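Local coordinates for fat acid-binding protein (Eubacterium ventriosum, PDB 3NYI) that binds one stearic acid molecule in the crystal and, as a DegV-family protein, probably acts in binding fatty acids or related lipids, at residues D234-V240 with G286-K292; Y19-H23 with S266-V270; A162-V168 with K194-K200. All coordinates share one frame; numbering follows the deposited sequence.

Interaction 1 of 3, residues D234-V240 with G286-K292; sequences DNFIVSV and GLGVIRK. With STE (stearic acid), chain C.
Lys292, one residue past the end of its strand, holds a backbone carbonyl rather than the nearby carboxylate. Its extended chain brings NZ to 2.9 Å from Asp234 O, nearly along the C=O axis (170°), whereas Asp234 OD1 stays 6.8 Å from Lys292 NZ. The backbone N of Lys292 takes the next carbonyl, Asn235 O, also at 2.9 Å, and the residue thus ties down Asp234 and Asn235, the last two residues of the 3-10 segment that leads into the strand.

Beside it, Arg291 lies across Phe236 as a CH-pi contact: CD sits over one ring face, 3.7 Å from the centroid of the Phe236 ring. Bends at chi2 (-71°) and chi3 (-69°) fold the chain over the ring and lead the guanidinium onward, where Asn235 CB covers one of its faces and Thr295 accepts from NE.

Farther along, the strands form a regular antiparallel ladder. Ile237 with Ile290 and Ser239 with Gly288 are hydrogen-bonded pairs, each closed by two N-H...O bonds. Between them Val238 and Val289, a non-hydrogen-bonded pair, lie side by side, with Val238 CG2 3.9 Å from Val289 CG1. At the far end Gly286 C is 3.4 Å from the stearic acid tail atom C18, and a CB on Gly286 would crowd that carbon.

Helices 213-231 and 246-260 pack on the face carrying Val240, Leu287 and Val289, helix 128-143 covers Ile237 and Ser239 on the other, and strand 285-291 runs between strands 236-242 and 163-167.

Interaction 2 of 3, residues Y19-H23 with S266-V270; sequences YLEKH and SETNV
The nearest CA atoms of helical residues 19-23 and of the 3-10 turn at Ser266-Glu267, those of Tyr19 and Glu267, are 6.8 Å apart, so the polar contact is made by side chains. Its focus is a single carboxylate oxygen, Glu267 OE1, which accepts from two donors on opposite faces of its plane. Lys22 NZ makes a salt bridge to Glu267 OE1 at 3.0 Å, arriving from 61° out of the carboxylate plane. That reach follows from a fully extended lysine whose CG is anti to the backbone N (chi1 -179°). His23 NE2 binds the same OE1 at 3.1 Å, on the syn side, with the oxygen near the imidazole plane.

The imidazole is fixed from several directions. Its ND1 is hydrogen-bonded to Glu143, Lys22 CG lies over one of its faces, and its own CD2 rests 3.2 Å above the plane of the Tyr19 ring, over the centre. The two carboxylates, Glu143 and Glu267, would probably favour the doubly protonated ring, although Lys22 on the same oxygen of Glu267 offsets part of that effect. Tyr19 also touches the turn, CD1 lying 3.9 Å from Glu267 O, while its hydroxyl is bonded to Asp136.

Helix 128-143, which supplies Asp136, Val139 and Glu143, packs against both segments. Helix 17-23, the crossover helix of the beta-alpha-beta unit formed with the parallel strands 6-10 and 25-33, is thereby joined to the loop entering strand 270-271 of the other sheet.

Interaction 3 of 3, residues A162-V168 with K194-K200; sequences ARIFFTV and KPVIIMK. With STE (stearic acid), chain C.
Phe166 and Ile197 form the tight part of this antiparallel strand pair. Ile197 CB lies over one face of the Phe166 ring, 3.8 Å from its centroid, and the stearic acid chain crosses the opposite face, with C14 3.5 Å above the ring plane. A chi1 of 68°, which sets CG between the backbone N and the carbonyl carbon, turns the ring into this sandwich. An alanine here would remove the ring, and is likely to strip Ile197 and the fatty acid tail of their shared surface and open a gap between them. On the same face, Ile164 CD1 meets the selenium of selenomethionine Met199 at 3.6 Å. On the face of Phe165 and Ile198, Thr167 OG1 donates to Pro195 O at 2.8 Å.

The solvent side is the end at Arg163 and Lys200. The chains run side by side, Lys200 CD lying over one face of the guanidinium 3.5 Å above its plane, but the charged ends stay apart, Arg163 NH2 being 4.7 Å from Lys200 NZ. Arg163 NH1 is instead bonded to the carbonyls of Ala160 and Ala162.

Helix 128-143 packs on Ile164 and helix 213-231 on Phe165; strand 163-167 lies between strands 194-200 and 285-291.

Interactions 1 and 3 are parts of one mixed sheet, their centres 13 Å apart, joined where strand 285-291 meets strand 163-167: Leu287 O is 2.8 Å from Phe165 N, and Val289 N is 2.9 Å from Arg163 O. Both touch the tail half of the stearic acid, whose carboxyl end is bonded far from them by Ser97 and Thr65. Interaction 2 joins interaction 1 on the other side of strand 236-242 from strand 285-291, through Ser239 OG and Thr268 OG1 (2.7 Å) and Val240 O and Val270 N (2.9 Å). It stands apart from interaction 3, nearest atoms about 8 Å, and the Thr268 side chain is about 11 Å from the ligand.

Interaction 1 of 3, residues D234-V240 with G286-K292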
loop_
_atom_site.group_PDB
_atom_site.type_symbol
_atom_site.label_atom_id
_atom_site.label_comp_id
_atom_site.label_asym_id
_atom_site.label_seq_id
_atom_site.Cartn_x
_atom_site.Cartn_y
_atom_site.Cartn_z
ATOM N N ASP A 234 -10.945 -8.211 -17.728
ATOM C CA ASP A 234 -12.180 -8.587 -17.039
ATOM C C ASP A 234 -11.883 -9.332 -15.747
ATOM O O ASP A 234 -12.739 -9.424 -14.867
ATOM C CB ASP A 234 -13.039 -9.495 -17.918
ATOM C CG ASP A 234 -13.582 -8.791 -19.148
ATOM O OD1 ASP A 234 -13.776 -7.556 -19.101
ATOM O OD2 ASP A 234 -13.827 -9.491 -20.157
ATOM N N ASN A 235 -10.681 -9.887 -15.640
ATOM C CA ASN A 235 -10.346 -10.706 -14.488
ATOM C C ASN A 235 -9.665 -9.943 -13.356
ATOM O O ASN A 235 -9.224 -10.560 -12.397
ATOM C CB ASN A 235 -9.527 -11.926 -14.906
ATOM C CG ASN A 235 -10.346 -12.921 -15.741
ATOM O OD1 ASN A 235 -11.588 -12.924 -15.708
ATOM N ND2 ASN A 235 -9.657 -13.769 -16.484
ATOM N N PHE A 236 -9.607 -8.619 -13.472
ATOM C CA PHE A 236 -8.933 -7.770 -12.464
ATOM C C PHE A 236 -9.863 -6.798 -11.742
ATOM O O PHE A 236 -10.863 -6.346 -12.302
ATOM C CB PHE A 236 -7.803 -6.958 -13.114
ATOM C CG PHE A 236 -6.596 -7.773 -13.445
ATOM C CD1 PHE A 236 -5.482 -7.747 -12.627
ATOM C CD2 PHE A 236 -6.583 -8.584 -14.581
ATOM C CE1 PHE A 236 -4.360 -8.525 -12.925
ATOM C CE2 PHE A 236 -5.462 -9.348 -14.893
ATOM C CZ PHE A 236 -4.363 -9.331 -14.065
ATOM N N ILE A 237 -9.519 -6.501 -10.491
ATOM C CA ILE A 237 -10.082 -5.389 -9.730
ATOM C C ILE A 237 -9.177 -4.176 -9.928
ATOM O O ILE A 237 -7.966 -4.311 -9.931
ATOM C CB ILE A 237 -10.080 -5.727 -8.220
ATOM C CG1 ILE A 237 -11.003 -6.916 -7.946
ATOM C CG2 ILE A 237 -10.476 -4.503 -7.383
ATOM C CD1 ILE A 237 -12.456 -6.668 -8.356
ATOM N N VAL A 238 -9.749 -2.989 -10.093
ATOM C CA VAL A 238 -8.935 -1.798 -10.312
ATOM C C VAL A 238 -9.337 -0.685 -9.330
ATOM O O VAL A 238 -10.527 -0.407 -9.157
ATOM C CB VAL A 238 -9.068 -1.301 -11.762
ATOM C CG1 VAL A 238 -8.156 -0.127 -12.013
ATOM C CG2 VAL A 238 -8.765 -2.429 -12.742
ATOM N N SER A 239 -8.353 -0.093 -8.653
ATOM C CA SER A 239 -8.615 1.039 -7.748
ATOM C C SER A 239 -7.569 2.124 -7.934
ATOM O O SER A 239 -6.484 1.862 -8.464
ATOM C CB SER A 239 -8.638 0.607 -6.280
ATOM O OG SER A 239 -9.722 -0.270 -6.018
ATOM N N VAL A 240 -7.893 3.336 -7.483
ATOM C CA VAL A 240 -7.014 4.493 -7.659
ATOM C C VAL A 240 -6.476 5.004 -6.314
ATOM O O VAL A 240 -7.164 4.918 -5.288
ATOM C CB VAL A 240 -7.748 5.651 -8.410
ATOM C CG1 VAL A 240 -7.046 6.975 -8.198
ATOM C CG2 VAL A 240 -7.878 5.335 -9.916
ATOM N N GLY A 286 -1.940 7.424 -9.132
ATOM C CA GLY A 286 -1.821 6.194 -9.890
ATOM C C GLY A 286 -2.951 5.241 -9.624
ATOM O O GLY A 286 -3.966 5.612 -9.036
ATOM N N LEU A 287 -2.777 4.010 -10.084
ATOM C CA LEU A 287 -3.803 2.998 -9.925
ATOM C C LEU A 287 -3.147 1.675 -9.587
ATOM O O LEU A 287 -1.981 1.446 -9.914
ATOM C CB LEU A 287 -4.659 2.869 -11.200
ATOM C CG LEU A 287 -3.979 2.309 -12.450
ATOM C CD1 LEU A 287 -4.984 1.585 -13.327
ATOM C CD2 LEU A 287 -3.305 3.427 -13.233
ATOM N N GLY A 288 -3.897 0.831 -8.885
ATOM C CA GLY A 288 -3.469 -0.515 -8.558
ATOM C C GLY A 288 -4.455 -1.518 -9.122
ATOM O O GLY A 288 -5.648 -1.223 -9.291
ATOM N N VAL A 289 -3.960 -2.705 -9.443
ATOM C CA VAL A 289 -4.834 -3.751 -9.955
ATOM C C VAL A 289 -4.448 -5.052 -9.289
ATOM O O VAL A 289 -3.313 -5.218 -8.835
ATOM C CB VAL A 289 -4.729 -3.909 -11.500
ATOM C CG1 VAL A 289 -4.867 -2.555 -12.167
ATOM C CG2 VAL A 289 -3.399 -4.587 -11.885
ATOM N N ILE A 290 -5.392 -5.976 -9.226
ATOM C CA ILE A 290 -5.101 -7.308 -8.720
ATOM C C ILE A 290 -6.098 -8.273 -9.321
ATOM O O ILE A 290 -7.210 -7.871 -9.678
ATOM C CB ILE A 290 -5.176 -7.362 -7.163
ATOM C CG1 ILE A 290 -4.448 -8.598 -6.615
ATOM C CG2 ILE A 290 -6.629 -7.349 -6.707
ATOM C CD1 ILE A 290 -4.208 -8.565 -5.059
ATOM N N ARG A 291 -5.714 -9.543 -9.432
ATOM C CA ARG A 291 -6.608 -10.551 -10.001
ATOM C C ARG A 291 -7.758 -10.806 -9.041
ATOM O O ARG A 291 -7.570 -10.776 -7.829
ATOM C CB ARG A 291 -5.878 -11.879 -10.243
ATOM C CG ARG A 291 -5.118 -11.975 -11.548
ATOM C CD ARG A 291 -6.068 -12.067 -12.718
ATOM N NE ARG A 291 -6.790 -13.332 -12.735
ATOM C CZ ARG A 291 -6.403 -14.405 -13.422
ATOM N NH1 ARG A 291 -5.285 -14.379 -14.138
ATOM N NH2 ARG A 291 -7.133 -15.507 -13.378
ATOM N N LYS A 292 -8.949 -11.057 -9.580
ATOM C CA LYS A 292 -10.056 -11.523 -8.741
ATOM C C LYS A 292 -9.799 -12.975 -8.366
ATOM O O LYS A 292 -9.605 -13.816 -9.244
ATOM C CB LYS A 292 -11.394 -11.426 -9.476
ATOM C CG LYS A 292 -11.709 -10.075 -10.064
ATOM C CD LYS A 292 -12.741 -10.275 -11.190
ATOM C CE LYS A 292 -13.385 -8.978 -11.621
ATOM N NZ LYS A 292 -14.481 -9.250 -12.598
HETATM C C1 STE C . 9.662 2.272 7.375
HETATM O O1 STE C . 9.942 1.168 7.730
HETATM O O2 STE C . 10.307 3.197 7.774
HETATM C C2 STE C . 8.632 2.470 6.240
HETATM C C3 STE C . 9.350 2.690 4.884
HETATM C C4 STE C . 8.311 2.999 3.778
HETATM C C5 STE C . 8.963 2.978 2.377
HETATM C C6 STE C . 7.915 3.346 1.302
HETATM C C7 STE C . 8.561 3.433 -0.103
HETATM C C8 STE C . 7.434 3.647 -1.147
HETATM C C9 STE C . 8.011 3.768 -2.576
HETATM C C10 STE C . 6.847 4.071 -3.559
HETATM C C11 STE C . 6.074 2.775 -3.812
HETATM C C12 STE C . 4.540 2.873 -3.637
HETATM C C13 STE C . 3.953 4.282 -3.819
HETATM C C14 STE C . 2.709 4.126 -4.736
HETATM C C15 STE C . 1.808 5.382 -4.673
HETATM C C16 STE C . 0.814 5.334 -5.860
HETATM C C17 STE C . -0.441 4.530 -5.456
HETATM C C18 STE C . -1.525 4.611 -6.556
#

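Interaction 2 of 3, residues Y19-H23 with S266-V270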
loop_
_atom_site.group_PDB
_atom_site.type_symbol
_atom_site.label_atom_id
_atom_site.label_comp_id
_atom_site.label_asym_id
_atom_site.label_seq_id
_atom_site.Cartn_x
_atom_site.Cartn_y
_atom_site.Cartn_z
ATOM N N TYR A 19 -13.871 1.306 5.518
ATOM C CA TYR A 19 -13.574 -0.075 5.171
ATOM C C TYR A 19 -13.188 -0.841 6.427
ATOM O O TYR A 19 -13.619 -1.976 6.628
ATOM C CB TYR A 19 -12.438 -0.148 4.152
ATOM C CG TYR A 19 -12.184 -1.552 3.658
ATOM C CD1 TYR A 19 -12.647 -1.965 2.410
ATOM C CD2 TYR A 19 -11.512 -2.474 4.450
ATOM C CE1 TYR A 19 -12.418 -3.252 1.953
ATOM C CE2 TYR A 19 -11.289 -3.765 4.011
ATOM C CZ TYR A 19 -11.744 -4.152 2.769
ATOM O OH TYR A 19 -11.512 -5.437 2.343
ATOM N N LEU A 20 -12.373 -0.208 7.268
ATOM C CA LEU A 20 -11.887 -0.842 8.488
ATOM C C LEU A 20 -13.044 -1.239 9.404
ATOM O O LEU A 20 -13.070 -2.345 9.939
ATOM C CB LEU A 20 -10.912 0.077 9.230
ATOM C CG LEU A 20 -9.655 0.447 8.437
ATOM C CD1 LEU A 20 -8.803 1.411 9.237
ATOM C CD2 LEU A 20 -8.863 -0.801 8.080
ATOM N N GLU A 21 -13.995 -0.331 9.584
ATOM C CA GLU A 21 -15.151 -0.620 10.421
ATOM C C GLU A 21 -16.030 -1.701 9.796
ATOM O O GLU A 21 -16.428 -2.657 10.463
ATOM C CB GLU A 21 -15.968 0.645 10.682
ATOM C CG GLU A 21 -17.204 0.395 11.535
ATOM C CD GLU A 21 -17.851 1.673 12.027
ATOM O OE1 GLU A 21 -18.713 2.218 11.305
ATOM O OE2 GLU A 21 -17.499 2.130 13.137
ATOM N N LYS A 22 -16.315 -1.553 8.510
ATOM C CA LYS A 22 -17.181 -2.491 7.811
ATOM C C LYS A 22 -16.675 -3.925 7.859
ATOM O O LYS A 22 -17.451 -4.848 8.103
ATOM C CB LYS A 22 -17.356 -2.072 6.362
ATOM C CG LYS A 22 -18.273 -2.978 5.571
ATOM C CD LYS A 22 -18.519 -2.387 4.208
ATOM C CE LYS A 22 -19.443 -3.253 3.375
ATOM N NZ LYS A 22 -19.410 -2.783 1.967
ATOM N N HIS A 23 -15.372 -4.110 7.646
ATOM C CA HIS A 23 -14.809 -5.452 7.521
ATOM C C HIS A 23 -13.970 -5.911 8.716
ATOM O O HIS A 23 -13.288 -6.933 8.640
ATOM C CB HIS A 23 -13.976 -5.552 6.247
ATOM C CG HIS A 23 -14.757 -5.294 4.995
ATOM N ND1 HIS A 23 -15.674 -6.188 4.499
ATOM C CD2 HIS A 23 -14.739 -4.247 4.138
ATOM C CE1 HIS A 23 -16.200 -5.705 3.383
ATOM N NE2 HIS A 23 -15.645 -4.531 3.141
ATOM N N SER A 266 -14.562 0.981 -5.729
ATOM C CA SER A 266 -14.358 2.188 -4.941
ATOM C C SER A 266 -13.982 1.906 -3.495
ATOM O O SER A 266 -13.370 2.749 -2.836
ATOM C CB SER A 266 -15.595 3.090 -5.017
ATOM O OG SER A 266 -16.747 2.378 -4.618
ATOM N N GLU A 267 -14.343 0.729 -2.995
ATOM C CA GLU A 267 -14.023 0.389 -1.613
ATOM C C GLU A 267 -12.522 0.448 -1.353
ATOM O O GLU A 267 -12.088 0.785 -0.248
ATOM C CB GLU A 267 -14.550 -1.002 -1.246
ATOM C CG GLU A 267 -15.945 -1.016 -0.657
ATOM C CD GLU A 267 -16.193 -2.252 0.204
ATOM O OE1 GLU A 267 -16.518 -2.084 1.399
ATOM O OE2 GLU A 267 -16.047 -3.386 -0.308
ATOM N N THR A 268 -11.737 0.125 -2.378
ATOM C CA THR A 268 -10.279 0.057 -2.235
ATOM C C THR A 268 -9.520 1.192 -2.920
ATOM O O THR A 268 -8.300 1.136 -3.048
ATOM C CB THR A 268 -9.718 -1.309 -2.678
ATOM O OG1 THR A 268 -10.374 -1.738 -3.883
ATOM C CG2 THR A 268 -9.958 -2.355 -1.572
ATOM N N ASN A 269 -10.235 2.221 -3.362
ATOM C CA ASN A 269 -9.582 3.474 -3.708
ATOM C C ASN A 269 -8.937 3.976 -2.417
ATOM O O ASN A 269 -9.478 3.758 -1.342
ATOM C CB ASN A 269 -10.602 4.518 -4.186
ATOM C CG ASN A 269 -11.111 4.238 -5.588
ATOM O OD1 ASN A 269 -10.548 3.409 -6.306
ATOM N ND2 ASN A 269 -12.181 4.932 -5.987
ATOM N N VAL A 270 -7.792 4.633 -2.507
ATOM C CA VAL A 270 -7.158 5.129 -1.285
ATOM C C VAL A 270 -6.673 6.559 -1.400
ATOM O O VAL A 270 -6.227 6.999 -2.460
ATOM C CB VAL A 270 -5.966 4.250 -0.862
ATOM C CG1 VAL A 270 -6.442 2.849 -0.473
ATOM C CG2 VAL A 270 -4.894 4.206 -1.973
#

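Interaction 3 of 3, residues A162-V168 with K194-K200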
loop_
_atom_site.group_PDB
_atom_site.type_symbol
_atom_site.label_atom_id
_atom_site.label_comp_id
_atom_site.label_asym_id
_atom_site.label_seq_id
_atom_site.Cartn_x
_atom_site.Cartn_y
_atom_site.Cartn_z
ATOM N N ALA A 162 -0.580 -8.562 -8.667
ATOM C CA ALA A 162 -0.773 -7.179 -8.272
ATOM C C ALA A 162 0.192 -6.230 -8.971
ATOM O O ALA A 162 1.374 -6.550 -9.149
ATOM C CB ALA A 162 -0.636 -7.024 -6.699
ATOM N N ARG A 163 -0.295 -5.049 -9.348
ATOM C CA ARG A 163 0.575 -4.005 -9.907
ATOM C C ARG A 163 0.145 -2.637 -9.408
ATOM O O ARG A 163 -1.050 -2.373 -9.284
ATOM C CB ARG A 163 0.478 -3.944 -11.435
ATOM C CG ARG A 163 0.973 -5.162 -12.206
ATOM C CD ARG A 163 2.489 -5.319 -12.053
ATOM N NE ARG A 163 2.977 -6.391 -12.918
ATOM C CZ ARG A 163 2.959 -7.673 -12.599
ATOM N NH1 ARG A 163 2.487 -8.056 -11.414
ATOM N NH2 ARG A 163 3.416 -8.575 -13.462
ATOM N N ILE A 164 1.107 -1.745 -9.182
ATOM C CA ILE A 164 0.779 -0.332 -9.089
ATOM C C ILE A 164 1.421 0.368 -10.263
ATOM O O ILE A 164 2.590 0.129 -10.567
ATOM C CB ILE A 164 1.325 0.361 -7.796
ATOM C CG1 ILE A 164 0.960 -0.421 -6.541
ATOM C CG2 ILE A 164 0.766 1.791 -7.718
ATOM C CD1 ILE A 164 1.498 0.221 -5.226
ATOM N N PHE A 165 0.664 1.248 -10.906
ATOM C CA PHE A 165 1.184 2.087 -11.972
ATOM C C PHE A 165 0.995 3.527 -11.532
ATOM O O PHE A 165 -0.123 3.946 -11.258
ATOM C CB PHE A 165 0.389 1.832 -13.261
ATOM C CG PHE A 165 0.428 0.405 -13.713
ATOM C CD1 PHE A 165 1.559 -0.096 -14.337
ATOM C CD2 PHE A 165 -0.652 -0.448 -13.488
ATOM C CE1 PHE A 165 1.617 -1.435 -14.751
ATOM C CE2 PHE A 165 -0.603 -1.776 -13.897
ATOM C CZ PHE A 165 0.540 -2.269 -14.531
ATOM N N PHE A 166 2.074 4.288 -11.439
ATOM C CA PHE A 166 1.943 5.614 -10.841
ATOM C C PHE A 166 3.029 6.576 -11.237
ATOM O O PHE A 166 4.023 6.191 -11.869
ATOM C CB PHE A 166 1.841 5.524 -9.310
ATOM C CG PHE A 166 3.103 5.060 -8.613
ATOM C CD1 PHE A 166 3.857 5.959 -7.855
ATOM C CD2 PHE A 166 3.507 3.727 -8.665
ATOM C CE1 PHE A 166 5.010 5.553 -7.175
ATOM C CE2 PHE A 166 4.664 3.306 -7.985
ATOM C CZ PHE A 166 5.409 4.225 -7.227
ATOM N N THR A 167 2.826 7.837 -10.865
ATOM C CA THR A 167 3.854 8.842 -11.048
ATOM C C THR A 167 3.961 9.698 -9.783
ATOM O O THR A 167 3.120 9.601 -8.892
ATOM C CB THR A 167 3.583 9.698 -12.305
ATOM O OG1 THR A 167 4.750 10.467 -12.624
ATOM C CG2 THR A 167 2.376 10.620 -12.102
ATOM N N VAL A 168 5.019 10.497 -9.694
ATOM C CA VAL A 168 5.251 11.351 -8.528
ATOM C C VAL A 168 5.731 12.726 -8.995
ATOM O O VAL A 168 5.961 12.920 -10.178
ATOM C CB VAL A 168 6.287 10.729 -7.596
ATOM C CG1 VAL A 168 5.742 9.405 -7.017
ATOM C CG2 VAL A 168 7.608 10.495 -8.346
ATOM N N LYS A 194 10.319 13.309 -14.532
ATOM C CA LYS A 194 9.661 12.478 -13.530
ATOM C C LYS A 194 9.448 11.091 -14.114
ATOM O O LYS A 194 9.286 10.932 -15.331
ATOM C CB LYS A 194 8.314 13.061 -13.077
ATOM C CG LYS A 194 8.390 14.454 -12.440
ATOM C CD LYS A 194 8.348 15.519 -13.522
ATOM C CE LYS A 194 8.247 16.924 -12.950
ATOM N NZ LYS A 194 8.257 17.927 -14.053
ATOM N N PRO A 195 9.466 10.079 -13.245
ATOM C CA PRO A 195 9.288 8.683 -13.659
ATOM C C PRO A 195 7.834 8.250 -13.710
ATOM O O PRO A 195 6.986 8.760 -12.974
ATOM C CB PRO A 195 9.997 7.912 -12.548
ATOM C CG PRO A 195 9.764 8.777 -11.310
ATOM C CD PRO A 195 9.843 10.205 -11.823
ATOM N N VAL A 196 7.547 7.324 -14.621
ATOM C CA VAL A 196 6.362 6.504 -14.497
ATOM C C VAL A 196 6.907 5.255 -13.826
ATOM O O VAL A 196 7.891 4.675 -14.293
ATOM C CB VAL A 196 5.788 6.111 -15.864
ATOM C CG1 VAL A 196 4.655 5.100 -15.687
ATOM C CG2 VAL A 196 5.312 7.346 -16.629
ATOM N N ILE A 197 6.281 4.849 -12.732
ATOM C CA ILE A 197 6.832 3.788 -11.903
ATOM C C ILE A 197 5.880 2.603 -11.854
ATOM O O ILE A 197 4.665 2.772 -11.839
ATOM C CB ILE A 197 7.096 4.305 -10.449
ATOM C CG1 ILE A 197 8.012 5.536 -10.478
ATOM C CG2 ILE A 197 7.683 3.186 -9.549
ATOM C CD1 ILE A 197 8.180 6.207 -9.107
ATOM N N ILE A 198 6.440 1.399 -11.808
ATOM C CA ILE A 198 5.642 0.202 -11.675
ATOM C C ILE A 198 6.070 -0.532 -10.427
ATOM O O ILE A 198 7.257 -0.785 -10.247
ATOM C CB ILE A 198 5.850 -0.767 -12.876
ATOM C CG1 ILE A 198 5.490 -0.083 -14.190
ATOM C CG2 ILE A 198 5.029 -2.039 -12.660
ATOM C CD1 ILE A 198 5.793 -0.926 -15.437
HETATM N N MSE A 199 5.111 -0.884 -9.578
HETATM C CA MSE A 199 5.407 -1.772 -8.462
HETATM C C MSE A 199 4.970 -3.181 -8.801
HETATM O O MSE A 199 3.803 -3.426 -9.121
HETATM C CB MSE A 199 4.725 -1.328 -7.164
HETATM C CG MSE A 199 5.081 -2.250 -6.012
HETATM SE SE MSE A 199 4.417 -1.681 -4.258
HETATM C CE MSE A 199 5.469 -2.970 -3.200
ATOM N N LYS A 200 5.908 -4.116 -8.737
ATOM C CA LYS A 200 5.562 -5.501 -8.977
ATOM C C LYS A 200 6.579 -6.376 -8.303
ATOM O O LYS A 200 7.752 -5.986 -8.144
ATOM C CB LYS A 200 5.509 -5.799 -10.480
ATOM C CG LYS A 200 6.856 -6.062 -11.128
ATOM C CD LYS A 200 6.651 -6.473 -12.610
ATOM C CE LYS A 200 7.972 -6.759 -13.311
ATOM N NZ LYS A 200 7.770 -7.186 -14.746
HETATM C C1 STE C . 9.662 2.272 7.375
HETATM O O1 STE C . 9.942 1.168 7.730
HETATM O O2 STE C . 10.307 3.197 7.774
HETATM C C2 STE C . 8.632 2.470 6.240
HETATM C C3 STE C . 9.350 2.690 4.884
HETATM C C4 STE C . 8.311 2.999 3.778
HETATM C C5 STE C . 8.963 2.978 2.377
HETATM C C6 STE C . 7.915 3.346 1.302
HETATM C C7 STE C . 8.561 3.433 -0.103
HETATM C C8 STE C . 7.434 3.647 -1.147
HETATM C C9 STE C . 8.011 3.768 -2.576
HETATM C C10 STE C . 6.847 4.071 -3.559
HETATM C C11 STE C . 6.074 2.775 -3.812
HETATM C C12 STE C . 4.540 2.873 -3.637
HETATM C C13 STE C . 3.953 4.282 -3.819
HETATM C C14 STE C . 2.709 4.126 -4.736
HETATM C C15 STE C . 1.808 5.382 -4.673
HETATM C C16 STE C . 0.814 5.334 -5.860
HETATM C C17 STE C . -0.441 4.530 -5.456
HETATM C C18 STE C . -1.525 4.611 -6.556
#